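PDB 2HFS: mevalonate kinase, putative from Leishmania major, which probably catalyses the ATP-dependent phosphorylation of (R)-mevalonate to (R)-5-phosphomevalonate, an early step in making isoprenoids and sterols. Local coordinates for residues Leu132-Thr135 with Asp136-Asn140; Asp224-Thr227 with His228-Gln232; Asn252-Leu255 with Cys256-Asp260; Glu265-Ser268 with Ile269-Thr272. All coordinates share one frame; numbering follows the deposited sequence.

Contact 1: residues Leu132-Thr135 with Asp136-Asn140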
ATOM      1  N   LEU A 132     -16.164  -4.455  20.016  1.00 12.89           N
ATOM      2  CA  LEU A 132     -16.655  -5.487  19.106  1.00 13.59           C
ATOM      3  C   LEU A 132     -15.721  -6.680  19.088  1.00 13.11           C
ATOM      4  O   LEU A 132     -16.090  -7.744  18.576  1.00 12.98           O
ATOM      5  CB  LEU A 132     -16.803  -4.939  17.684  1.00 11.86           C
ATOM      6  CG  LEU A 132     -17.679  -3.697  17.501  1.00 13.92           C
ATOM      7  CD1 LEU A 132     -17.591  -3.187  16.080  1.00 11.99           C
ATOM      8  CD2 LEU A 132     -19.144  -3.972  17.921  1.00 12.67           C
ATOM      9  N   ASN A 133     -14.516  -6.487  19.634  1.00 13.99           N
ATOM     10  CA  ASN A 133     -13.462  -7.512  19.644  1.00 16.14           C
ATOM     11  C   ASN A 133     -13.270  -8.152  18.264  1.00 16.96           C
ATOM     12  O   ASN A 133     -13.205  -9.382  18.142  1.00 15.81           O
ATOM     13  CB  ASN A 133     -13.765  -8.607  20.681  1.00 17.54           C
ATOM     14  CG  ASN A 133     -13.818  -8.077  22.106  1.00 19.91           C
ATOM     15  OD1 ASN A 133     -14.824  -8.248  22.797  1.00 22.58           O
ATOM     16  ND2 ASN A 133     -12.737  -7.447  22.553  1.00 15.24           N
ATOM     17  N   LEU A 134     -13.187  -7.316  17.229  1.00 15.82           N
ATOM     18  CA  LEU A 134     -12.918  -7.800  15.878  1.00 16.15           C
ATOM     19  C   LEU A 134     -11.594  -8.562  15.838  1.00 16.08           C
ATOM     20  O   LEU A 134     -10.596  -8.148  16.451  1.00 16.98           O
ATOM     21  CB  LEU A 134     -12.879  -6.635  14.882  1.00 15.85           C
ATOM     22  CG  LEU A 134     -14.103  -6.268  14.035  1.00 19.18           C
ATOM     23  CD1 LEU A 134     -15.458  -6.557  14.711  1.00 18.38           C
ATOM     24  CD2 LEU A 134     -14.014  -4.824  13.521  1.00 15.76           C
ATOM     25  N   THR A 135     -11.610  -9.685  15.131  1.00 16.35           N
ATOM     26  CA  THR A 135     -10.398 -10.416  14.829  1.00 14.91           C
ATOM     27  C   THR A 135      -9.736  -9.681  13.656  1.00 12.89           C
ATOM     28  O   THR A 135     -10.340  -8.784  13.056  1.00 15.69           O
ATOM     29  CB  THR A 135     -10.734 -11.869  14.415  1.00 13.77           C
ATOM     30  OG1 THR A 135     -11.433 -11.846  13.171  1.00 15.98           O
ATOM     31  CG2 THR A 135     -11.748 -12.521  15.372  1.00 14.81           C
ATOM     32  N   ASP A 136      -8.511 -10.066  13.318  1.00 14.28           N
ATOM     33  CA  ASP A 136      -7.805  -9.478  12.182  1.00 13.38           C
ATOM     34  C   ASP A 136      -8.585  -9.731  10.895  1.00 13.52           C
ATOM     35  O   ASP A 136      -8.759  -8.839  10.057  1.00 12.25           O
ATOM     36  CB  ASP A 136      -6.392 -10.064  12.074  1.00 14.89           C
ATOM     37  CG  ASP A 136      -5.404  -9.407  13.025  1.00 15.32           C
ATOM     38  OD1 ASP A 136      -5.720  -8.357  13.654  1.00 14.58           O
ATOM     39  OD2 ASP A 136      -4.259  -9.869  13.186  1.00 18.10           O
ATOM     40  N   GLU A 137      -9.067 -10.960  10.749  1.00 14.21           N
ATOM     41  CA  GLU A 137      -9.924 -11.310   9.621  1.00 14.33           C
ATOM     42  C   GLU A 137     -11.118 -10.361   9.509  1.00 12.80           C
ATOM     43  O   GLU A 137     -11.399  -9.838   8.426  1.00 12.32           O
ATOM     44  CB  GLU A 137     -10.357 -12.772   9.731  1.00 14.67           C
ATOM     45  CG  GLU A 137     -11.250 -13.263   8.609  1.00 19.12           C
ATOM     46  CD  GLU A 137     -11.547 -14.758   8.680  1.00 20.03           C
ATOM     47  OE1 GLU A 137     -12.140 -15.281   7.704  1.00 26.54           O
ATOM     48  OE2 GLU A 137     -11.188 -15.418   9.686  1.00 24.37           O
ATOM     49  N   GLU A 138     -11.796 -10.128  10.635  1.00 13.25           N
ATOM     50  CA  GLU A 138     -12.955  -9.237  10.713  1.00 12.30           C
ATOM     51  C   GLU A 138     -12.619  -7.777  10.369  1.00 13.03           C
ATOM     52  O   GLU A 138     -13.358  -7.106   9.617  1.00 12.48           O
ATOM     53  CB  GLU A 138     -13.622  -9.372  12.098  1.00 14.90           C
ATOM     54  CG  GLU A 138     -14.638 -10.514  12.173  1.00 12.38           C
ATOM     55  CD  GLU A 138     -14.975 -10.999  13.580  1.00 17.36           C
ATOM     56  OE1 GLU A 138     -14.543 -10.392  14.598  1.00 14.32           O
ATOM     57  OE2 GLU A 138     -15.677 -12.037  13.670  1.00 19.36           O
ATOM     58  N   VAL A 139     -11.501  -7.283  10.899  1.00  9.94           N
ATOM     59  CA  VAL A 139     -10.997  -5.943  10.546  1.00 10.23           C
ATOM     60  C   VAL A 139     -10.718  -5.836   9.040  1.00 11.13           C
ATOM     61  O   VAL A 139     -11.140  -4.868   8.390  1.00 11.05           O
ATOM     62  CB  VAL A 139      -9.701  -5.602  11.350  1.00 10.40           C
ATOM     63  CG1 VAL A 139      -9.080  -4.300  10.851  1.00  8.13           C
ATOM     64  CG2 VAL A 139     -10.029  -5.495  12.832  1.00 10.31           C
ATOM     65  N   ASN A 140     -10.020  -6.836   8.502  1.00 10.62           N
ATOM     66  CA  ASN A 140      -9.668  -6.895   7.075  1.00 11.54           C
ATOM     67  C   ASN A 140     -10.878  -6.861   6.133  1.00 12.51           C
ATOM     68  O   ASN A 140     -10.864  -6.144   5.138  1.00 14.14           O
ATOM     69  CB  ASN A 140      -8.759  -8.099   6.790  1.00 11.73           C
ATOM     70  CG  ASN A 140      -8.025  -7.991   5.460  1.00 13.86           C
ATOM     71  OD1 ASN A 140      -7.728  -6.893   4.975  1.00 12.33           O
ATOM     72  ND2 ASN A 140      -7.711  -9.141   4.872  1.00 14.19           N
TER
HETATM   73  O   HOH W   1      -7.774  -7.572  15.978  1.00 18.51           O
HETATM   74  O   HOH W   2     -12.666 -14.270  12.190  1.00 27.26           O
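The side chains of T135 and E138 each accept from the other's backbone amide across the first turn of helix 136-146, a worked example of the capping box. T135 is the N-cap residue. Its hydroxyl sits between its own backbone N and carbonyl carbon (chi1 67°), which turns OG1 toward the helix and lets it accept from E138 N at 3.1 Å. In return, the E138 side chain runs extended beyond CG, back across T135, and its OE1 accepts from T135 N at 3.1 Å. That amide does not lie in the plane of the carboxylate but approaches from above it, 41° out. Beside this bond, CG2 of T135 lies 3.6 Å from OE1 of E138.

Just before the cap, L134 lays its CG against CB of E138 and its CB 3.7 Å from CG2 of V139, giving the box an apolar flank. V139 itself turns inward to touch V120 and R124 of helix 114-130, and its N starts the regular helical bonding with 2.9 Å to T135 O.

Two waters extend the polar network. One donates to L134 O and to OD1 of D136, a carboxylate whose stronger partner is R124 in a salt bridge; the other joins OG1 of T135 to OE2 of E137.

The chemistry is reciprocal: a hydroxyl meets an amide of the first turn, and a carboxylate meets the amide of the cap residue. Negative groups gathered at this end of the helix would probably be favoured by its dipole.

Contact 2: residues Asp224-Thr227 with His228-Gln232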
ATOM      1  N   ASP A 224       6.313 -15.443 -18.052  1.00 12.06           N
ATOM      2  CA  ASP A 224       7.088 -16.553 -17.490  1.00 13.21           C
ATOM      3  C   ASP A 224       8.394 -16.013 -16.939  1.00 12.81           C
ATOM      4  O   ASP A 224       8.862 -16.453 -15.891  1.00 13.10           O
ATOM      5  CB  ASP A 224       7.372 -17.636 -18.520  1.00 13.94           C
ATOM      6  CG  ASP A 224       6.129 -18.386 -18.945  1.00 15.27           C
ATOM      7  OD1 ASP A 224       5.157 -18.477 -18.159  1.00 15.02           O
ATOM      8  OD2 ASP A 224       6.058 -18.921 -20.070  1.00 15.54           O
ATOM      9  N   ASN A 225       8.956 -15.045 -17.657  1.00 13.25           N
ATOM     10  CA  ASN A 225      10.129 -14.309 -17.209  1.00 13.89           C
ATOM     11  C   ASN A 225       9.876 -13.769 -15.813  1.00 13.93           C
ATOM     12  O   ASN A 225      10.757 -13.825 -14.954  1.00 12.93           O
ATOM     13  CB  ASN A 225      10.457 -13.164 -18.186  1.00 14.16           C
ATOM     14  CG  ASN A 225      11.103 -13.667 -19.495  1.00 14.74           C
ATOM     15  OD1 ASN A 225      11.393 -14.859 -19.643  1.00 19.67           O
ATOM     16  ND2 ASN A 225      11.327 -12.756 -20.440  1.00 19.62           N
ATOM     17  N   TYR A 226       8.661 -13.269 -15.592  1.00 12.25           N
ATOM     18  CA  TYR A 226       8.270 -12.815 -14.253  1.00 13.72           C
ATOM     19  C   TYR A 226       8.257 -13.909 -13.182  1.00 12.98           C
ATOM     20  O   TYR A 226       8.801 -13.721 -12.082  1.00 13.81           O
ATOM     21  CB  TYR A 226       6.953 -12.021 -14.225  1.00 13.10           C
ATOM     22  CG  TYR A 226       6.653 -11.674 -12.789  1.00 12.74           C
ATOM     23  CD1 TYR A 226       5.686 -12.393 -12.058  1.00 11.89           C
ATOM     24  CD2 TYR A 226       7.431 -10.716 -12.109  1.00 15.31           C
ATOM     25  CE1 TYR A 226       5.452 -12.118 -10.704  1.00  8.38           C
ATOM     26  CE2 TYR A 226       7.214 -10.441 -10.752  1.00 10.20           C
ATOM     27  CZ  TYR A 226       6.232 -11.147 -10.057  1.00 10.33           C
ATOM     28  OH  TYR A 226       6.033 -10.870  -8.726  1.00  9.85           O
ATOM     29  N   THR A 227       7.622 -15.037 -13.489  1.00 13.93           N
ATOM     30  CA  THR A 227       7.486 -16.139 -12.530  1.00 13.34           C
ATOM     31  C   THR A 227       8.846 -16.635 -12.033  1.00 15.24           C
ATOM     32  O   THR A 227       8.987 -16.952 -10.861  1.00 15.89           O
ATOM     33  CB  THR A 227       6.630 -17.300 -13.085  1.00 15.06           C
ATOM     34  OG1 THR A 227       7.215 -17.804 -14.298  1.00 17.39           O
ATOM     35  CG2 THR A 227       5.245 -16.801 -13.483  1.00 10.56           C
ATOM     36  N   HIS A 228       9.851 -16.667 -12.917  1.00 14.92           N
ATOM     37  CA  HIS A 228      11.213 -16.988 -12.490  1.00 18.48           C
ATOM     38  C   HIS A 228      11.773 -15.970 -11.483  1.00 17.60           C
ATOM     39  O   HIS A 228      12.376 -16.365 -10.475  1.00 19.22           O
ATOM     40  CB  HIS A 228      12.163 -17.178 -13.687  1.00 19.36           C
ATOM     41  CG  HIS A 228      13.532 -17.652 -13.294  1.00 24.61           C
ATOM     42  ND1 HIS A 228      13.735 -18.687 -12.401  1.00 29.08           N
ATOM     43  CD2 HIS A 228      14.765 -17.238 -13.674  1.00 28.29           C
ATOM     44  CE1 HIS A 228      15.034 -18.884 -12.245  1.00 28.38           C
ATOM     45  NE2 HIS A 228      15.679 -18.015 -13.002  1.00 27.88           N
ATOM     46  N   ILE A 229      11.553 -14.679 -11.726  1.00 15.57           N
ATOM     47  CA  ILE A 229      12.051 -13.643 -10.811  1.00 16.77           C
ATOM     48  C   ILE A 229      11.425 -13.758  -9.418  1.00 16.77           C
ATOM     49  O   ILE A 229      12.143 -13.701  -8.418  1.00 16.52           O
ATOM     50  CB  ILE A 229      11.864 -12.215 -11.405  1.00 15.82           C
ATOM     51  CG1 ILE A 229      12.788 -12.015 -12.614  1.00 17.90           C
ATOM     52  CG2 ILE A 229      12.167 -11.133 -10.355  1.00 17.58           C
ATOM     53  CD1 ILE A 229      12.427 -10.832 -13.453  1.00 15.86           C
ATOM     54  N   VAL A 230      10.106 -13.939  -9.351  1.00 15.70           N
ATOM     55  CA  VAL A 230       9.426 -13.995  -8.056  1.00 15.88           C
ATOM     56  C   VAL A 230       9.831 -15.248  -7.267  1.00 16.40           C
ATOM     57  O   VAL A 230      10.028 -15.187  -6.062  1.00 17.06           O
ATOM     58  CB  VAL A 230       7.881 -13.791  -8.170  1.00 16.42           C
ATOM     59  CG1 VAL A 230       7.208 -14.944  -8.925  1.00 14.03           C
ATOM     60  CG2 VAL A 230       7.275 -13.574  -6.812  1.00 15.40           C
ATOM     61  N   SER A 231       9.990 -16.372  -7.971  1.00 18.94           N
ATOM     62  CA  SER A 231      10.485 -17.618  -7.379  1.00 17.79           C
ATOM     63  C   SER A 231      11.810 -17.360  -6.685  1.00 19.27           C
ATOM     64  O   SER A 231      12.045 -17.755  -5.526  1.00 17.44           O
ATOM     65  CB  SER A 231      10.672 -18.655  -8.491  1.00 19.66           C
ATOM     66  OG  SER A 231      11.122 -19.900  -7.985  1.00 24.93           O
ATOM     67  N   GLN A 232      12.684 -16.678  -7.409  1.00 17.20           N
ATOM     68  CA  GLN A 232      13.997 -16.380  -6.902  1.00 19.94           C
ATOM     69  C   GLN A 232      13.912 -15.362  -5.771  1.00 18.36           C
ATOM     70  O   GLN A 232      14.637 -15.480  -4.790  1.00 19.33           O
ATOM     71  CB  GLN A 232      14.904 -15.925  -8.037  1.00 20.31           C
ATOM     72  CG  GLN A 232      15.228 -17.055  -9.022  1.00 24.92           C
ATOM     73  CD  GLN A 232      16.229 -16.637 -10.080  1.00 30.26           C
ATOM     74  OE1 GLN A 232      15.864 -16.016 -11.078  1.00 34.96           O
ATOM     75  NE2 GLN A 232      17.498 -16.982  -9.870  1.00 32.35           N
TER
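Y226 and V230, one turn apart in helix 216-239, are joined by a regular backbone bond in which V230 N donates to Y226 O at 3.0 Å, while the bond from I229 N to N225 O is stretched to 3.4 Å and weak. The same spacing brings their side chains together. V230 sets its CB 3.6 Å from CZ of the Y226 ring, and both its CB and CG2 lie 3.5 Å from the phenol OH. With CG anti to the backbone N (chi1 178°), the tyrosine reaches along the helix toward V230; its hydroxyl is hydrogen-bonded to E35 O and its ring lies nearly parallel to that of F29. CG1 of V230 lies near the same ring and also packs 3.3 Å from T227 O.

On another side of the helix, T227 folds its hydroxyl back to donate to D224 O at 2.7 Å. That carbonyl also accepts from H228 N, the hydroxyl coming in at a C=O...donor angle of 117° and the amide at 162°. I229 turns toward A251 and L255 of helix 242-258.

The threonine hydroxyl is thus satisfied within its own helix, and the tyrosine joins an apolar flank to a fixed polar tip, which should restrict rotation of the ring.

Contact 3: residues Asn252-Leu255 with Cys256-Asp260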
ATOM      1  N   ASN A 252      12.666  -7.066 -12.244  1.00  8.68           N
ATOM      2  CA  ASN A 252      11.225  -6.864 -12.274  1.00  8.64           C
ATOM      3  C   ASN A 252      10.857  -5.541 -12.914  1.00  7.35           C
ATOM      4  O   ASN A 252       9.960  -5.499 -13.752  1.00  7.20           O
ATOM      5  CB  ASN A 252      10.608  -6.946 -10.854  1.00  9.36           C
ATOM      6  CG  ASN A 252       9.081  -7.231 -10.864  1.00 10.30           C
ATOM      7  OD1 ASN A 252       8.499  -7.460  -9.800  1.00 11.13           O
ATOM      8  ND2 ASN A 252       8.439  -7.216 -12.041  1.00  9.65           N
ATOM      9  N   HIS A 253      11.529  -4.460 -12.528  1.00  8.43           N
ATOM     10  CA  HIS A 253      11.296  -3.167 -13.179  1.00  8.01           C
ATOM     11  C   HIS A 253      11.480  -3.290 -14.687  1.00 10.13           C
ATOM     12  O   HIS A 253      10.670  -2.812 -15.476  1.00 10.53           O
ATOM     13  CB  HIS A 253      12.258  -2.099 -12.657  1.00  9.41           C
ATOM     14  CG  HIS A 253      12.021  -0.752 -13.254  1.00  7.92           C
ATOM     15  ND1 HIS A 253      10.992   0.072 -12.843  1.00  9.90           N
ATOM     16  CD2 HIS A 253      12.650  -0.096 -14.258  1.00  7.38           C
ATOM     17  CE1 HIS A 253      11.009   1.182 -13.551  1.00 10.56           C
ATOM     18  NE2 HIS A 253      12.014   1.115 -14.408  1.00  9.09           N
ATOM     19  N   ASP A 254      12.564  -3.946 -15.090  1.00 12.53           N
ATOM     20  CA  ASP A 254      12.828  -4.144 -16.506  1.00 13.45           C
ATOM     21  C   ASP A 254      11.616  -4.760 -17.209  1.00 12.22           C
ATOM     22  O   ASP A 254      11.157  -4.232 -18.220  1.00 13.49           O
ATOM     23  CB  ASP A 254      14.078  -4.988 -16.703  1.00 14.82           C
ATOM     24  CG  ASP A 254      14.895  -4.539 -17.888  1.00 18.28           C
ATOM     25  OD1 ASP A 254      14.856  -3.324 -18.202  1.00 26.53           O
ATOM     26  OD2 ASP A 254      15.636  -5.311 -18.529  1.00 20.67           O
ATOM     27  N   LEU A 255      11.059  -5.833 -16.641  1.00 13.44           N
ATOM     28  CA  LEU A 255       9.842  -6.468 -17.193  1.00 12.24           C
ATOM     29  C   LEU A 255       8.614  -5.532 -17.255  1.00 13.40           C
ATOM     30  O   LEU A 255       7.806  -5.604 -18.186  1.00 14.39           O
ATOM     31  CB  LEU A 255       9.505  -7.737 -16.408  1.00 14.15           C
ATOM     32  CG  LEU A 255      10.457  -8.898 -16.703  1.00 12.33           C
ATOM     33  CD1 LEU A 255      10.235 -10.014 -15.714  1.00 17.93           C
ATOM     34  CD2 LEU A 255      10.295  -9.403 -18.141  1.00 18.97           C
ATOM     35  N   CYS A 256       8.484  -4.672 -16.249  1.00 12.58           N
ATOM     36  CA  CYS A 256       7.414  -3.658 -16.197  1.00 12.45           C
ATOM     37  C   CYS A 256       7.552  -2.649 -17.307  1.00 12.47           C
ATOM     38  O   CYS A 256       6.564  -2.243 -17.893  1.00 11.30           O
ATOM     39  CB  CYS A 256       7.409  -2.947 -14.845  1.00 14.17           C
ATOM     40  SG  CYS A 256       6.815  -4.049 -13.551  1.00 12.56           S
ATOM     41  N   ARG A 257       8.789  -2.256 -17.611  1.00 11.92           N
ATOM     42  CA  ARG A 257       9.038  -1.390 -18.757  1.00 12.20           C
ATOM     43  C   ARG A 257       8.561  -2.063 -20.049  1.00 11.86           C
ATOM     44  O   ARG A 257       8.048  -1.390 -20.932  1.00 11.82           O
ATOM     45  CB  ARG A 257      10.523  -1.054 -18.905  1.00 12.75           C
ATOM     46  CG  ARG A 257      11.163  -0.287 -17.761  1.00 12.40           C
ATOM     47  CD  ARG A 257      12.557   0.192 -18.125  1.00 13.59           C
ATOM     48  NE  ARG A 257      12.530   1.137 -19.249  1.00 16.86           N
ATOM     49  CZ  ARG A 257      13.621   1.631 -19.831  1.00 20.43           C
ATOM     50  NH1 ARG A 257      14.824   1.272 -19.395  1.00 18.12           N
ATOM     51  NH2 ARG A 257      13.510   2.475 -20.851  1.00 21.52           N
ATOM     52  N   GLN A 258       8.703  -3.389 -20.135  1.00 13.42           N
ATOM     53  CA  GLN A 258       8.387  -4.140 -21.356  1.00 13.87           C
ATOM     54  C   GLN A 258       6.892  -4.373 -21.556  1.00 13.62           C
ATOM     55  O   GLN A 258       6.474  -4.728 -22.656  1.00 14.96           O
ATOM     56  CB  GLN A 258       9.143  -5.473 -21.393  1.00 12.84           C
ATOM     57  CG  GLN A 258      10.662  -5.302 -21.321  1.00 17.42           C
ATOM     58  CD  GLN A 258      11.430  -6.589 -21.528  1.00 16.49           C
ATOM     59  OE1 GLN A 258      11.239  -7.289 -22.526  1.00 21.41           O
ATOM     60  NE2 GLN A 258      12.346  -6.873 -20.620  1.00 22.71           N
ATOM     61  N   ILE A 259       6.094  -4.179 -20.505  1.00 13.35           N
ATOM     62  CA  ILE A 259       4.633  -4.185 -20.658  1.00 14.27           C
ATOM     63  C   ILE A 259       4.093  -2.758 -20.703  1.00 14.31           C
ATOM     64  O   ILE A 259       2.885  -2.522 -20.552  1.00 14.40           O
ATOM     65  CB  ILE A 259       3.914  -5.034 -19.579  1.00 13.66           C
ATOM     66  CG1 ILE A 259       4.250  -4.539 -18.165  1.00 13.79           C
ATOM     67  CG2 ILE A 259       4.232  -6.512 -19.768  1.00 14.82           C
ATOM     68  CD1 ILE A 259       3.200  -4.925 -17.134  1.00  5.42           C
ATOM     69  N   ASP A 260       5.021  -1.819 -20.903  1.00 15.10           N
ATOM     70  CA  ASP A 260       4.720  -0.408 -21.084  1.00 14.90           C
ATOM     71  C   ASP A 260       3.958   0.218 -19.905  1.00 15.20           C
ATOM     72  O   ASP A 260       2.970   0.939 -20.116  1.00 16.20           O
ATOM     73  CB  ASP A 260       3.935  -0.240 -22.396  1.00 16.92           C
ATOM     74  CG  ASP A 260       3.734   1.203 -22.788  1.00 16.63           C
ATOM     75  OD1 ASP A 260       4.640   2.023 -22.554  1.00 16.76           O
ATOM     76  OD2 ASP A 260       2.677   1.598 -23.336  1.00 20.66           O
TER
HETATM   77  O   HOH W   3      15.504  -1.072 -16.916  1.00 21.56           O
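The last turns of helix 242-258 close in a Schellman motif, and the bonding between L255 and the residues after it records the change. L255 O accepts from I259 N at 3.2 Å and from Q258 N, both weakly, whereas two residues earlier R257 N reaches H253 O at 2.9 Å in a regular helical bond. D260, with positive phi, is the C-prime residue: its N returns to R257 O, and V261 N to C256 O.

R257 crosses the H253 ring obliquely, its CG 3.7 Å from NE2, with the guanidinium and imidazole planes 42° apart. The chain bends at chi3 (63°), and the guanidinium stays clear of D254, with NH1 4.7 Å from OD1, so a water spans the gap, donating to OD1 of D254 at 2.7 Å and held weakly by NH1 at the guanidinium edge. NE makes a long, weak ion pair with E267.

This helix belongs to the C-terminal part of the GHMP kinase fold, where it packs between helix 216-239 and helix 264-275. H253 faces the latter, its NE2 bonded to E267 and its ND1 to L283 N of strand 280-284, which together fix the turn of the ring. C256 points its SG toward N252, 3.9 Å from ND2. L255 leans toward N225, while its CD2 lies 4.1 Å from NE2 of Q258, whose CG packs 3.3 Å from D254 O.

Contact 4: residues Glu265-Ser268 with Ile269-Thr272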
ATOM      1  N   GLU A 265       9.379   9.884 -15.763  1.00 14.14           N
ATOM      2  CA  GLU A 265       9.561  10.293 -14.371  1.00 13.59           C
ATOM      3  C   GLU A 265      10.001   9.108 -13.508  1.00 13.72           C
ATOM      4  O   GLU A 265      10.913   9.226 -12.695  1.00 13.12           O
ATOM      5  CB  GLU A 265       8.288  10.933 -13.812  1.00 14.71           C
ATOM      6  CG  GLU A 265       7.936  12.271 -14.446  1.00 16.50           C
ATOM      7  CD  GLU A 265       7.139  12.123 -15.732  1.00 19.47           C
ATOM      8  OE1 GLU A 265       6.794  10.973 -16.101  1.00 17.20           O
ATOM      9  OE2 GLU A 265       6.832  13.160 -16.362  1.00 21.10           O
ATOM     10  N   LEU A 266       9.358   7.970 -13.701  1.00 10.96           N
ATOM     11  CA  LEU A 266       9.766   6.765 -13.001  1.00  9.11           C
ATOM     12  C   LEU A 266      11.180   6.341 -13.384  1.00  9.99           C
ATOM     13  O   LEU A 266      11.972   5.967 -12.529  1.00  9.82           O
ATOM     14  CB  LEU A 266       8.768   5.629 -13.245  1.00  9.71           C
ATOM     15  CG  LEU A 266       7.440   5.773 -12.486  1.00  6.73           C
ATOM     16  CD1 LEU A 266       6.451   4.738 -12.994  1.00  9.82           C
ATOM     17  CD2 LEU A 266       7.650   5.644 -10.982  1.00 10.37           C
ATOM     18  N   GLU A 267      11.491   6.374 -14.675  1.00  9.73           N
ATOM     19  CA  GLU A 267      12.831   5.984 -15.117  1.00 10.09           C
ATOM     20  C   GLU A 267      13.917   6.871 -14.472  1.00 10.50           C
ATOM     21  O   GLU A 267      14.944   6.375 -13.998  1.00 10.63           O
ATOM     22  CB  GLU A 267      12.905   6.017 -16.647  1.00 10.89           C
ATOM     23  CG  GLU A 267      12.080   4.918 -17.297  1.00 10.68           C
ATOM     24  CD  GLU A 267      12.467   3.525 -16.809  1.00 13.13           C
ATOM     25  OE1 GLU A 267      13.680   3.170 -16.853  1.00 10.73           O
ATOM     26  OE2 GLU A 267      11.556   2.781 -16.385  1.00 11.42           O
ATOM     27  N   SER A 268      13.664   8.171 -14.415  1.00 10.43           N
ATOM     28  CA  SER A 268      14.613   9.126 -13.823  1.00 13.11           C
ATOM     29  C   SER A 268      14.908   8.798 -12.351  1.00 12.82           C
ATOM     30  O   SER A 268      16.073   8.737 -11.917  1.00 14.44           O
ATOM     31  CB  SER A 268      14.086  10.557 -13.972  1.00 11.31           C
ATOM     32  OG  SER A 268      14.908  11.471 -13.276  1.00 16.91           O
ATOM     33  N   ILE A 269      13.846   8.538 -11.608  1.00 11.54           N
ATOM     34  CA  ILE A 269      13.939   8.145 -10.205  1.00 11.02           C
ATOM     35  C   ILE A 269      14.756   6.859 -10.031  1.00 10.35           C
ATOM     36  O   ILE A 269      15.745   6.849  -9.287  1.00  7.82           O
ATOM     37  CB  ILE A 269      12.523   8.013  -9.583  1.00 10.78           C
ATOM     38  CG1 ILE A 269      11.769   9.349  -9.644  1.00 12.07           C
ATOM     39  CG2 ILE A 269      12.575   7.534  -8.130  1.00  9.64           C
ATOM     40  CD1 ILE A 269      10.265   9.239  -9.303  1.00  9.69           C
ATOM     41  N   VAL A 270      14.365   5.791 -10.726  1.00  9.73           N
ATOM     42  CA  VAL A 270      15.065   4.512 -10.541  1.00 11.77           C
ATOM     43  C   VAL A 270      16.564   4.589 -10.918  1.00 11.89           C
ATOM     44  O   VAL A 270      17.403   4.006 -10.231  1.00 11.34           O
ATOM     45  CB  VAL A 270      14.338   3.287 -11.146  1.00 12.63           C
ATOM     46  CG1 VAL A 270      12.934   3.136 -10.541  1.00 12.03           C
ATOM     47  CG2 VAL A 270      14.310   3.318 -12.666  1.00 14.20           C
ATOM     48  N   GLN A 271      16.885   5.336 -11.971  1.00 11.53           N
ATOM     49  CA  GLN A 271      18.277   5.538 -12.387  1.00 14.76           C
ATOM     50  C   GLN A 271      19.075   6.228 -11.258  1.00 13.16           C
ATOM     51  O   GLN A 271      20.170   5.781 -10.880  1.00 12.34           O
ATOM     52  CB  GLN A 271      18.322   6.343 -13.693  1.00 14.88           C
ATOM     53  CG  GLN A 271      19.737   6.626 -14.238  1.00 19.65           C
ATOM     54  CD  GLN A 271      19.753   7.655 -15.360  1.00 21.82           C
ATOM     55  OE1 GLN A 271      20.524   7.521 -16.316  1.00 26.94           O
ATOM     56  NE2 GLN A 271      18.902   8.683 -15.251  1.00 27.95           N
ATOM     57  N   THR A 272      18.512   7.289 -10.691  1.00 12.42           N
ATOM     58  CA  THR A 272      19.209   7.993  -9.600  1.00 13.30           C
ATOM     59  C   THR A 272      19.360   7.150  -8.328  1.00 12.89           C
ATOM     60  O   THR A 272      20.403   7.211  -7.673  1.00 10.86           O
ATOM     61  CB  THR A 272      18.541   9.361  -9.314  1.00 14.35           C
ATOM     62  OG1 THR A 272      18.749  10.209 -10.445  1.00 14.62           O
ATOM     63  CG2 THR A 272      19.274  10.138  -8.207  1.00 14.12           C
TER
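V270 N donates to L266 O at 3.0 Å with a nearly straight N-H...O angle of 175°, one of the backbone bonds that carry most of the contact between residues 265-268 and 269-272. Q271 N donates to E267 O at 3.0 Å, less straight, and I269 N meets E265 O at 3.2 Å. T272 N completes the set with S268 O.

Van der Waals contacts of side-chain carbons with carbonyl oxygens of the turn before form a second group. I269 carries its CG1 beside its own backbone N (chi1 -61°), a placement that lays it 3.2 Å from E265 O with CD1 close behind. V270 straddles two carbonyls of the previous turn: CG2 packs 3.4 Å from E267 O, and CG1 rests near L266 O. The CB of Q271 likewise lies over E267 O.

All eight residues belong to helix 264-275 in the C-terminal part of the GHMP kinase fold. One side of it, through L266 and I269, packs on A292 of strand 291-296 and on T195, so the helix covers part of the four-stranded antiparallel sheet.

Polar side chains form the third group, and those of E267 and S268 find partners outside the two segments. OE2 of E267 is hydrogen-bonded to S262, with H253 as a second donor, a double grip that should hold the carboxylate in a fixed rotation. S268, with OG anti to the backbone N (chi1 173°), bonds to E315.

How the contacts relate
Each of the four contacts is local, spanning one helical turn or a cap, and they follow in series along the chain, neither nesting nor crossing. Contact 1 closes the loop from helix 114-130 into helix 136-146, at the N-terminal side of the fold; its centre is about 37 Å from that of contact 3, across the chain's centre. Contacts 2, 3 and 4 lie on successive helices, 216-239, 242-258 and 264-275. Contact 3 is the middle member: its L255 meets I229 of contact 2, with CD1 to CD1 at 3.3 Å, and its H253 and R257 face E267 of contact 4. Contacts 2 and 4 do not touch, their nearest atoms about 14 Å apart.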